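Phosphodiesterase (Pseudomonas aeruginosa, PDB 4G75) is a colicin M-like bacteriocin, a magnesium-binding phosphodiesterase that degrades peptidoglycan, probably by cleaving its lipid-linked precursor. Local coordinates at residues G15-Y20 against T108-A113. Sequence-based numbering, arbitrary orientation. Where two conformers were deposited one is given.
Sequences GDFSAY and TAMNRA
With chi1 at -71°, Asn111 sets its CG opposite its own carbonyl carbon and sends the amide across to the backbone of Asp16, Phe17 and Ser18, where both ends of the amide are used. Its ND2 gives a nearly straight hydrogen bond to Asp16 O (3.0 Å, 175° at the hydrogen), lying in the carbonyl plane of Asp16 and close to the amide's own plane. The other end receives Ser18 N at 2.9 Å from Asn111 OD1, but this donor stands well above the carbonyl plane rather than on a lone pair. Water 1 fills the next place: it donates to Asn111 OD1 and accepts from Ala19 N, so that one oxygen serves Ser18 directly and Ala19 through water. The two direct bonds fix which way round the amide lies. Phe17 CA sits 3.3 Å from Asn111 OD1.

Beside this polar junction the Phe17 ring, its plane 71° from that of the amide, brings CD2 to 4.2 Å from CG of selenomethionine Met110. Both side chains also touch Asp46 of helix 34-49, and Phe17 reaches Val47 and Val50 as well; Phe17 and Met110 are both buried, packed against helix 34-49. On the other flank of helix 106-113, Ala109 and Arg112 pack on helix 81-102.

Phe17 occupies the N-cap position of helix 18-24, and its side chain supplies no capping oxygen; Asn111 instead offers one from a distant part of the chain, to Ser18 N directly and to Ala19 N through the water. This is capping of a helix N-terminus by a side chain remote in sequence, here joining two helices of the helical region, away from the magnesium site.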
loop_
_atom_site.group_PDB
_atom_site.type_symbol
_atom_site.label_atom_id
_atom_site.label_comp_id
_atom_site.label_asym_id
_atom_site.label_seq_id
_atom_site.Cartn_x
_atom_site.Cartn_y
_atom_site.Cartn_z
ATOM N N GLY A 15 22.864 -3.990 -7.671
ATOM C CA GLY A 15 23.968 -3.622 -6.806
ATOM C C GLY A 15 23.628 -2.606 -5.737
ATOM O O GLY A 15 24.435 -2.348 -4.853
ATOM N N ASP A 16 22.435 -2.023 -5.808
ATOM C CA ASP A 16 21.991 -1.113 -4.756
ATOM C C ASP A 16 21.548 -1.851 -3.498
ATOM O O ASP A 16 21.401 -1.245 -2.435
ATOM C CB ASP A 16 20.843 -0.236 -5.247
ATOM C CG ASP A 16 21.311 0.849 -6.189
ATOM O OD1 ASP A 16 22.319 1.509 -5.862
ATOM O OD2 ASP A 16 20.663 1.047 -7.238
ATOM N N PHE A 17 21.359 -3.160 -3.617
ATOM C CA PHE A 17 20.740 -3.922 -2.539
ATOM C C PHE A 17 21.692 -4.869 -1.830
ATOM O O PHE A 17 22.290 -5.743 -2.440
ATOM C CB PHE A 17 19.488 -4.616 -3.062
ATOM C CG PHE A 17 18.517 -3.655 -3.669
ATOM C CD1 PHE A 17 18.459 -3.477 -5.041
ATOM C CD2 PHE A 17 17.712 -2.871 -2.859
ATOM C CE1 PHE A 17 17.585 -2.557 -5.598
ATOM C CE2 PHE A 17 16.845 -1.954 -3.408
ATOM C CZ PHE A 17 16.779 -1.795 -4.777
ATOM N N SER A 18 21.813 -4.659 -0.525
ATOM C CA SER A 18 22.784 -5.371 0.299
ATOM C C SER A 18 22.645 -6.888 0.206
ATOM O O SER A 18 23.635 -7.616 0.233
ATOM C CB SER A 18 22.662 -4.915 1.753
ATOM O OG SER A 18 22.877 -3.517 1.855
ATOM N N ALA A 19 21.410 -7.366 0.101
ATOM C CA ALA A 19 21.191 -8.809 0.050
ATOM C C ALA A 19 21.755 -9.410 -1.232
ATOM O O ALA A 19 22.374 -10.474 -1.212
ATOM C CB ALA A 19 19.702 -9.138 0.200
ATOM N N TYR A 20 21.530 -8.727 -2.348
ATOM C CA TYR A 20 22.099 -9.133 -3.617
ATOM C C TYR A 20 23.622 -9.133 -3.524
ATOM O O TYR A 20 24.273 -10.096 -3.935
ATOM C CB TYR A 20 21.628 -8.210 -4.742
ATOM C CG TYR A 20 22.411 -8.386 -6.016
ATOM C CD1 TYR A 20 22.025 -9.323 -6.971
ATOM C CD2 TYR A 20 23.548 -7.628 -6.257
ATOM C CE1 TYR A 20 22.744 -9.489 -8.134
ATOM C CE2 TYR A 20 24.280 -7.788 -7.419
ATOM C CZ TYR A 20 23.878 -8.721 -8.348
ATOM O OH TYR A 20 24.614 -8.869 -9.497
ATOM N N THR A 108 17.394 2.585 1.055
ATOM C CA THR A 108 17.796 2.418 2.450
ATOM C C THR A 108 16.744 1.634 3.235
ATOM O O THR A 108 17.070 0.774 4.046
ATOM C CB THR A 108 18.045 3.768 3.139
ATOM O OG1 THR A 108 19.120 4.451 2.480
ATOM C CG2 THR A 108 18.404 3.565 4.603
ATOM N N ALA A 109 15.478 1.949 2.996
ATOM C CA ALA A 109 14.394 1.285 3.698
ATOM C C ALA A 109 14.438 -0.221 3.453
ATOM O O ALA A 109 14.276 -1.005 4.379
ATOM C CB ALA A 109 13.052 1.867 3.265
HETATM N N MSE A 110 14.672 -0.621 2.207
HETATM C CA MSE A 110 14.715 -2.040 1.876
HETATM C C MSE A 110 15.970 -2.710 2.432
HETATM O O MSE A 110 15.901 -3.812 2.958
HETATM C CB MSE A 110 14.627 -2.264 0.370
HETATM C CG MSE A 110 14.710 -3.729 -0.018
HETATM SE SE MSE A 110 13.185 -4.759 0.661
HETATM C CE MSE A 110 11.943 -4.265 -0.770
ATOM N N ASN A 111 17.118 -2.053 2.320
ATOM C CA ASN A 111 18.342 -2.641 2.865
ATOM C C ASN A 111 18.273 -2.815 4.372
ATOM O O ASN A 111 18.749 -3.816 4.914
ATOM C CB ASN A 111 19.574 -1.830 2.465
ATOM C CG ASN A 111 19.906 -1.979 0.996
ATOM O OD1 ASN A 111 19.569 -2.984 0.375
ATOM N ND2 ASN A 111 20.574 -0.973 0.432
ATOM N N ARG A 112 17.666 -1.847 5.051
ATOM C CA ARG A 112 17.477 -1.948 6.493
ATOM C C ARG A 112 16.572 -3.132 6.810
ATOM O O ARG A 112 16.864 -3.929 7.704
ATOM C CB ARG A 112 16.895 -0.649 7.066
ATOM C CG ARG A 112 17.035 -0.527 8.578
ATOM C CD ARG A 112 16.316 0.700 9.144
ATOM N NE ARG A 112 16.720 1.955 8.504
ATOM C CZ ARG A 112 17.857 2.605 8.749
ATOM N NH1 ARG A 112 18.743 2.115 9.608
ATOM N NH2 ARG A 112 18.121 3.736 8.112
ATOM N N ALA A 113 15.473 -3.245 6.066
ATOM C CA ALA A 113 14.542 -4.346 6.243
ATOM C C ALA A 113 15.191 -5.709 5.988
ATOM O O ALA A 113 14.807 -6.704 6.603
ATOM C CB ALA A 113 13.295 -4.163 5.336
HETATM O O HOH W 1 18.937 -5.823 0.425
#